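Long-range contacts in uncharacterized protein (Staphylococcus aureus subsp. aureus, PDB 4LQZ), which is of unknown function but folds as a streptavidin-like, all-beta protein of the DUF4909 family: residues Q25-T30 with Q134-T139; R44-G49 with V73-P78; Y94-E99 with L108-D113. All coordinates share one frame; numbering follows the deposited sequence.

Contact 1 of 3, residues Q25-T30 with Q134-T139; sequences QQHNET and QNDRMT
Gln25 and Thr139 form an antiparallel hydrogen-bonded pair where strand 138-142 begins beside the end of strand 21-26. Two backbone bonds join them. Gln25 N gives its hydrogen to Thr139 O at 2.8 Å. Thr139 N returns a bond to Gln25 O, also at 2.8 Å. The CB atoms of both residues are on the same face of the sheet.

Beyond this pair the backbones diverge, and side chains bridge the gap. The Gln26 chain runs extended past CG, which carries its amide to the 134-137 turn. There NE2 bonds Asp136 O at 3.0 Å, with the acceptor 22° out of the amide plane. Gln26 OE1 is taken by the backbone N of Lys77, so both ends of this buried amide are held.

Strands 21-26 and 29-36 form a beta hairpin, and a type I' turn from Gln26 to Glu29 closes it. A type I turn from Gln134 to Arg137 leads into strand 138-142. The contact sets the tip of this hairpin against the start of the last strand of the chain. The Gln25-Thr139 pair joins the first and last strands and closes the streptavidin-like antiparallel barrel.

His27 and Asp136 make a histidine-carboxylate hydrogen bond. His27 NE2 reaches Asp136 OD1 at 2.9 Å, using the anti lone pair of that oxygen; the N-H...O angle is bent (139°). OD1 lies almost in the ring plane, while the ring and carboxylate planes are turned 64° apart. Asp136 OD2 is bound by His133 NE2, so the carboxylate is gripped by two histidines.

One water fills in between the two turns. It donates to Asn135 O and Arg137 O, each at 2.6 Å, and accepts a weak bond from His27 N. The same water stands 4.0 Å above the His27 ring, over its centre.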
# COMPACT_ATOMS: atom_id res chain seq x y z
N GLN A 25 10.71 -4.74 -1.68
CA GLN A 25 11.66 -4.40 -2.73
C GLN A 25 11.17 -3.21 -3.52
O GLN A 25 9.97 -3.02 -3.73
CB GLN A 25 11.90 -5.59 -3.67
CG GLN A 25 12.64 -6.73 -3.00
CD GLN A 25 12.93 -7.86 -3.96
OE1 GLN A 25 12.81 -7.73 -5.19
NE2 GLN A 25 13.33 -8.99 -3.42
N GLN A 26 12.11 -2.36 -3.90
CA GLN A 26 11.86 -1.17 -4.71
C GLN A 26 13.11 -0.92 -5.52
O GLN A 26 14.20 -0.90 -4.95
CB GLN A 26 11.45 0.03 -3.86
CG GLN A 26 10.52 1.00 -4.59
CD GLN A 26 10.64 2.41 -4.05
OE1 GLN A 26 11.70 2.86 -3.61
NE2 GLN A 26 9.55 3.16 -4.11
N HIS A 27 12.98 -0.85 -6.85
CA HIS A 27 14.11 -0.71 -7.79
C HIS A 27 15.10 -1.89 -7.59
O HIS A 27 16.30 -1.70 -7.46
CB HIS A 27 14.79 0.68 -7.64
CG HIS A 27 13.86 1.83 -7.88
ND1 HIS A 27 13.62 2.30 -9.16
CD2 HIS A 27 13.15 2.57 -7.01
CE1 HIS A 27 12.77 3.31 -9.02
NE2 HIS A 27 12.45 3.50 -7.74
N ASN A 28 14.54 -3.11 -7.50
CA ASN A 28 15.22 -4.42 -7.36
C ASN A 28 16.09 -4.53 -6.09
O ASN A 28 16.87 -5.48 -5.97
CB ASN A 28 16.06 -4.76 -8.62
CG ASN A 28 15.34 -4.59 -9.94
OD1 ASN A 28 14.16 -4.91 -10.08
ND2 ASN A 28 16.05 -4.08 -10.93
N GLU A 29 15.92 -3.60 -5.13
CA GLU A 29 16.67 -3.62 -3.88
C GLU A 29 15.74 -3.86 -2.72
O GLU A 29 14.67 -3.25 -2.64
CB GLU A 29 17.44 -2.30 -3.67
N THR A 30 16.16 -4.73 -1.80
CA THR A 30 15.46 -5.00 -0.55
C THR A 30 15.57 -3.74 0.35
O THR A 30 16.67 -3.20 0.53
CB THR A 30 16.01 -6.26 0.09
OG1 THR A 30 15.86 -7.33 -0.84
CG2 THR A 30 15.32 -6.60 1.42
N GLN A 134 4.66 4.05 -13.06
CA GLN A 134 4.67 2.85 -12.23
C GLN A 134 6.07 2.45 -11.79
O GLN A 134 6.22 1.47 -11.08
CB GLN A 134 3.99 1.69 -13.01
CG GLN A 134 2.46 1.79 -13.07
CD GLN A 134 1.83 1.86 -11.69
OE1 GLN A 134 2.21 1.14 -10.77
NE2 GLN A 134 0.93 2.80 -11.48
N ASN A 135 7.10 3.19 -12.20
CA ASN A 135 8.49 2.86 -11.89
C ASN A 135 8.83 2.86 -10.38
O ASN A 135 9.76 2.15 -9.99
CB ASN A 135 9.44 3.76 -12.68
CG ASN A 135 9.62 3.26 -14.12
OD1 ASN A 135 9.09 2.22 -14.50
ND2 ASN A 135 10.40 3.96 -14.93
N ASP A 136 8.07 3.60 -9.52
CA ASP A 136 8.37 3.58 -8.09
C ASP A 136 7.49 2.60 -7.34
O ASP A 136 7.39 2.68 -6.11
CB ASP A 136 8.26 4.99 -7.47
CG ASP A 136 9.26 5.97 -8.05
OD1 ASP A 136 10.47 5.62 -8.11
OD2 ASP A 136 8.85 7.07 -8.46
N ARG A 137 6.91 1.63 -8.04
CA ARG A 137 6.03 0.66 -7.40
C ARG A 137 6.79 -0.22 -6.41
O ARG A 137 7.98 -0.51 -6.58
CB ARG A 137 5.31 -0.22 -8.45
CG ARG A 137 6.21 -1.23 -9.13
CD ARG A 137 5.45 -2.35 -9.78
NE ARG A 137 6.36 -3.12 -10.61
CZ ARG A 137 6.01 -3.72 -11.74
NH1 ARG A 137 4.76 -3.66 -12.17
NH2 ARG A 137 6.92 -4.36 -12.46
N MSE A 138 6.10 -0.63 -5.39
CA MSE A 138 6.67 -1.52 -4.39
C MSE A 138 6.45 -2.96 -4.80
O MSE A 138 5.40 -3.27 -5.32
CB MSE A 138 6.01 -1.26 -3.04
CG MSE A 138 6.92 -1.48 -1.87
SE MSE A 138 6.24 -0.54 -0.29
CE MSE A 138 7.42 1.01 -0.32
N THR A 139 7.42 -3.84 -4.51
CA THR A 139 7.28 -5.28 -4.75
C THR A 139 7.30 -5.96 -3.39
O THR A 139 8.21 -5.70 -2.57
CB THR A 139 8.32 -5.84 -5.73
OG1 THR A 139 8.06 -5.29 -7.02
CG2 THR A 139 8.28 -7.38 -5.85
O HOH W 1 9.96 0.34 -8.07

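Contact 2 of 3, residues R44-G49 with V73-P78; sequences RGIEKG and VLNCKP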
# COMPACT_ATOMS: atom_id res chain seq x y z
N ARG A 44 9.86 -3.20 9.28
CA ARG A 44 11.25 -3.32 9.71
C ARG A 44 12.11 -2.87 8.53
O ARG A 44 12.25 -3.62 7.59
CB ARG A 44 11.58 -4.77 10.16
CG ARG A 44 10.91 -5.17 11.48
CD ARG A 44 11.21 -6.61 11.88
NE ARG A 44 11.76 -6.65 13.23
CZ ARG A 44 13.06 -6.78 13.51
NH1 ARG A 44 13.94 -6.94 12.53
NH2 ARG A 44 13.47 -6.78 14.77
N GLY A 45 12.55 -1.60 8.55
CA GLY A 45 13.42 -1.02 7.52
C GLY A 45 14.72 -0.58 8.14
O GLY A 45 15.36 -1.38 8.84
N ILE A 46 15.09 0.73 8.00
CA ILE A 46 16.26 1.32 8.70
C ILE A 46 15.94 1.32 10.18
O ILE A 46 16.83 1.23 11.03
CB ILE A 46 16.66 2.76 8.25
CG1 ILE A 46 16.30 3.11 6.80
CG2 ILE A 46 18.15 3.03 8.57
CD1 ILE A 46 16.62 4.61 6.44
N GLU A 47 14.64 1.50 10.47
CA GLU A 47 14.08 1.48 11.82
C GLU A 47 12.77 0.73 11.81
O GLU A 47 12.31 0.32 10.75
CB GLU A 47 13.87 2.92 12.36
CG GLU A 47 15.15 3.69 12.70
CD GLU A 47 16.13 3.09 13.69
OE1 GLU A 47 15.70 2.31 14.58
OE2 GLU A 47 17.33 3.44 13.61
N LYS A 48 12.17 0.55 12.98
CA LYS A 48 10.86 -0.09 13.13
C LYS A 48 9.78 0.96 13.06
O LYS A 48 9.95 2.07 13.56
CB LYS A 48 10.76 -0.83 14.48
CG LYS A 48 11.38 -2.21 14.53
CD LYS A 48 12.03 -2.49 15.89
CE LYS A 48 11.08 -3.00 16.96
NZ LYS A 48 11.71 -2.96 18.31
N GLY A 49 8.64 0.59 12.53
CA GLY A 49 7.50 1.50 12.50
C GLY A 49 6.18 0.77 12.34
O GLY A 49 6.16 -0.43 12.08
N VAL A 73 12.10 5.35 8.64
CA VAL A 73 11.68 3.97 8.93
C VAL A 73 11.87 3.11 7.66
O VAL A 73 12.60 2.13 7.71
CB VAL A 73 10.22 3.88 9.47
CG1 VAL A 73 9.73 2.43 9.54
CG2 VAL A 73 10.10 4.55 10.84
N LEU A 74 11.22 3.49 6.55
CA LEU A 74 11.30 2.75 5.31
C LEU A 74 11.86 3.64 4.22
O LEU A 74 11.18 4.54 3.74
CB LEU A 74 9.93 2.20 4.91
CG LEU A 74 9.90 1.29 3.68
CD1 LEU A 74 10.67 0.01 3.93
CD2 LEU A 74 8.49 0.99 3.29
N ASN A 75 13.10 3.37 3.83
CA ASN A 75 13.78 4.20 2.87
C ASN A 75 13.44 3.81 1.43
O ASN A 75 14.17 3.06 0.78
CB ASN A 75 15.27 4.17 3.11
CG ASN A 75 16.01 5.28 2.41
OD1 ASN A 75 15.40 6.21 1.84
ND2 ASN A 75 17.33 5.20 2.44
N CYS A 76 12.32 4.35 0.94
CA CYS A 76 11.79 4.14 -0.40
C CYS A 76 11.73 5.48 -1.14
O CYS A 76 11.83 6.53 -0.50
CB CYS A 76 10.43 3.45 -0.36
SG CYS A 76 9.01 4.56 -0.17
N LYS A 77 11.61 5.44 -2.49
CA LYS A 77 11.52 6.64 -3.33
C LYS A 77 10.21 7.39 -3.01
O LYS A 77 9.15 6.76 -2.95
CB LYS A 77 11.62 6.29 -4.82
CG LYS A 77 12.98 5.71 -5.21
CD LYS A 77 13.85 6.69 -5.96
CE LYS A 77 15.05 6.01 -6.58
NZ LYS A 77 16.16 5.82 -5.61
N PRO A 78 10.28 8.70 -2.74
CA PRO A 78 9.08 9.44 -2.31
C PRO A 78 7.91 9.47 -3.29
O PRO A 78 6.78 9.62 -2.82
CB PRO A 78 9.60 10.86 -2.08
CG PRO A 78 10.89 10.92 -2.81
CD PRO A 78 11.48 9.57 -2.69
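Ile46 and Asn75 cross at an angle, and their aliphatic parts touch. The end of the isoleucine, CD1, meets Asn75 CB at 3.6 Å. Behind it CG1 lies 4.0 Å from the same Asn75 CB. The asparagine is the centre of an inverse gamma turn, and its CB points toward the 44-49 segment.

Val73 turns its CB away from that segment, yet its two methyls still meet the backbone there. CG1 is anti to the backbone N (chi1 171°), which sets it against Glu47 O at 3.5 Å and Gly49 N at 3.7 Å. The other branch, CG2, meets Lys48 O.

The carbonyl of Val73 points at the turn. Its oxygen takes a weak, bent bond from Ile46 N at 2.9 Å. Glu47 N gives a second weak bond to this oxygen, straight but long at 3.5 Å. Gly45 CA adds a CH...O contact with the same atom.

This is a surface contact. Residues 45-47 turn the chain between strands 40-44 and 48-58. Residues 73-78 belong to the loop between strands 61-66 and 85-88. On the inner side of that loop, Leu74 and Cys76 pack on Ile31 of strand 29-36 and on Met138 of strand 138-142.

Contact 3 of 3, residues Y94-E99 with L108-D113; sequences YVYLIE and LSALQD
Tyr96 CG stands anti to its carbonyl carbon (chi1 -62°), and this lays the ring beside the backbone of Ser109 and Ala110. Leu111 has a similar first torsion (chi1 -59°), which places its two methyls against Val95 and Leu97.

The tyrosine ring meets the neighbouring strand with its edge. CD1 is 3.6 Å from Ala110 N, and CE1 packs on the Ala110 methyl. Its CB also touches Leu108 CB. The hydroxyl bonds Phe80 O, and the Phe80 ring stacks on Tyr96, so the phenol is fixed at its tip and by a stacked ring.

Leu111 splits its two methyls between two partners. CD1 meets Val95 CG1 at 3.8 Å, where the side chains cross. CD2 meets Leu97 CB, also at 3.8 Å. Ile98 and Leu108 lie side by side and point the same way, with Ile98 CG1 at 4.1 Å from Leu108 CD2. Leu108 also touches Leu64, Met138 and Leu140.

Leu97 and Ser109 make the hydrogen-bonded pair. Leu97 N gives to Ser109 O at 2.8 Å. Ser109 N gives to Leu97 O at 2.8 Å.

A polar cluster lies near Glu99. One water donates to Glu99 OE1 and accepts from Ser109 OG at 2.9 Å. His107 ND1 also bonds OE1, while OE2 forms a salt bridge with Lys130. These partners would be expected to favour the charged carboxylate.

The two segments belong to strands 91-100 and 105-110, which form an antiparallel beta hairpin. Short segments of these strands run at 127° to each other. Such hairpins between consecutive strands make up the up-and-down antiparallel barrel of the streptavidin-like fold.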
# COMPACT_ATOMS: atom_id res chain seq x y z
N TYR A 94 -2.96 6.17 2.04
CA TYR A 94 -2.42 6.15 0.67
C TYR A 94 -2.92 4.85 0.03
O TYR A 94 -2.74 3.78 0.62
CB TYR A 94 -0.89 6.28 0.68
CG TYR A 94 -0.44 7.65 1.16
CD1 TYR A 94 -0.44 7.96 2.52
CD2 TYR A 94 -0.14 8.66 0.26
CE1 TYR A 94 -0.13 9.25 2.97
CE2 TYR A 94 0.19 9.95 0.70
CZ TYR A 94 0.22 10.23 2.05
OH TYR A 94 0.55 11.49 2.50
N VAL A 95 -3.61 4.94 -1.11
CA VAL A 95 -4.28 3.79 -1.74
C VAL A 95 -3.45 3.18 -2.90
O VAL A 95 -2.99 3.90 -3.78
CB VAL A 95 -5.71 4.17 -2.20
CG1 VAL A 95 -6.51 2.93 -2.60
CG2 VAL A 95 -6.45 5.00 -1.14
N TYR A 96 -3.29 1.83 -2.89
CA TYR A 96 -2.53 1.10 -3.91
C TYR A 96 -3.30 -0.06 -4.44
O TYR A 96 -3.96 -0.77 -3.68
CB TYR A 96 -1.18 0.59 -3.36
CG TYR A 96 -0.30 1.74 -2.92
CD1 TYR A 96 0.51 2.40 -3.84
CD2 TYR A 96 -0.38 2.26 -1.63
CE1 TYR A 96 1.25 3.53 -3.47
CE2 TYR A 96 0.35 3.38 -1.25
CZ TYR A 96 1.17 4.00 -2.17
OH TYR A 96 1.87 5.13 -1.80
N LEU A 97 -3.18 -0.28 -5.75
CA LEU A 97 -3.74 -1.47 -6.34
C LEU A 97 -2.81 -2.61 -5.98
O LEU A 97 -1.60 -2.51 -6.23
CB LEU A 97 -3.91 -1.34 -7.87
CG LEU A 97 -4.30 -2.64 -8.61
CD1 LEU A 97 -5.73 -3.09 -8.23
CD2 LEU A 97 -4.10 -2.50 -10.15
N ILE A 98 -3.36 -3.68 -5.36
CA ILE A 98 -2.57 -4.85 -5.05
C ILE A 98 -2.59 -5.76 -6.28
O ILE A 98 -3.68 -6.21 -6.68
CB ILE A 98 -3.07 -5.62 -3.77
CG1 ILE A 98 -3.13 -4.70 -2.53
CG2 ILE A 98 -2.22 -6.87 -3.52
CD1 ILE A 98 -4.01 -5.32 -1.35
N GLU A 99 -1.42 -6.03 -6.88
CA GLU A 99 -1.37 -6.99 -7.99
C GLU A 99 -0.70 -8.27 -7.50
O GLU A 99 0.38 -8.22 -6.92
CB GLU A 99 -0.65 -6.44 -9.22
CG GLU A 99 -1.06 -5.02 -9.57
CD GLU A 99 -0.45 -4.51 -10.86
OE1 GLU A 99 0.79 -4.47 -10.97
OE2 GLU A 99 -1.24 -4.20 -11.79
N LEU A 108 2.48 -3.25 -5.15
CA LEU A 108 1.70 -2.17 -4.57
C LEU A 108 1.80 -1.10 -5.61
O LEU A 108 2.87 -0.51 -5.76
CB LEU A 108 2.24 -1.74 -3.20
CG LEU A 108 2.08 -2.73 -2.05
CD1 LEU A 108 2.45 -2.07 -0.74
CD2 LEU A 108 0.66 -3.33 -2.00
N SER A 109 0.77 -0.95 -6.44
CA SER A 109 0.86 0.02 -7.55
C SER A 109 0.06 1.26 -7.28
O SER A 109 -1.13 1.16 -6.97
CB SER A 109 0.42 -0.63 -8.85
OG SER A 109 1.22 -1.79 -9.06
N ALA A 110 0.70 2.44 -7.41
CA ALA A 110 0.09 3.76 -7.22
C ALA A 110 -1.02 3.97 -8.25
O ALA A 110 -0.96 3.46 -9.37
CB ALA A 110 1.13 4.88 -7.33
N LEU A 111 -2.06 4.68 -7.81
CA LEU A 111 -3.24 5.02 -8.57
C LEU A 111 -3.21 6.49 -8.93
O LEU A 111 -2.47 7.25 -8.31
CB LEU A 111 -4.50 4.73 -7.73
CG LEU A 111 -4.74 3.30 -7.24
CD1 LEU A 111 -5.94 3.27 -6.33
CD2 LEU A 111 -4.96 2.31 -8.44
N GLN A 112 -4.03 6.89 -9.92
CA GLN A 112 -4.19 8.28 -10.35
C GLN A 112 -4.89 9.06 -9.25
O GLN A 112 -5.85 8.55 -8.66
CB GLN A 112 -5.00 8.34 -11.66
N ASP A 113 -4.39 10.28 -8.96
CA ASP A 113 -4.94 11.15 -7.91
C ASP A 113 -5.96 12.12 -8.54
O ASP A 113 -6.11 12.16 -9.76
CB ASP A 113 -3.79 11.89 -7.19
CG ASP A 113 -4.09 12.37 -5.77
OD1 ASP A 113 -5.28 12.40 -5.39
OD2 ASP A 113 -3.13 12.74 -5.06
O HOH W 2 2.64 -1.94 -11.57

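In the fold
Contact 3 is buried, contact 1 partly so, and contact 2 lies at the surface. All three reach the same sheet, and their chemistry differs with place. Apolar side chains and a strand pair dominate contact 3. Both contacts 1 and 3 hold a bridging water; contact 1 adds direct side-chain hydrogen bonds across its segments. Contact 2 relies on van der Waals contacts and weak bonds to one carbonyl. Contacts 1 and 3 meet through neighbouring strands 138-142 and 105-110, where Met138 O bonds Leu108 N. Contact 1 also reaches the 73-78 loop, by Gln26 and Lys77. Contacts 2 and 3 stay about 7 Å apart at their nearest atoms. Both are nested in the chain loop that contact 1 closes.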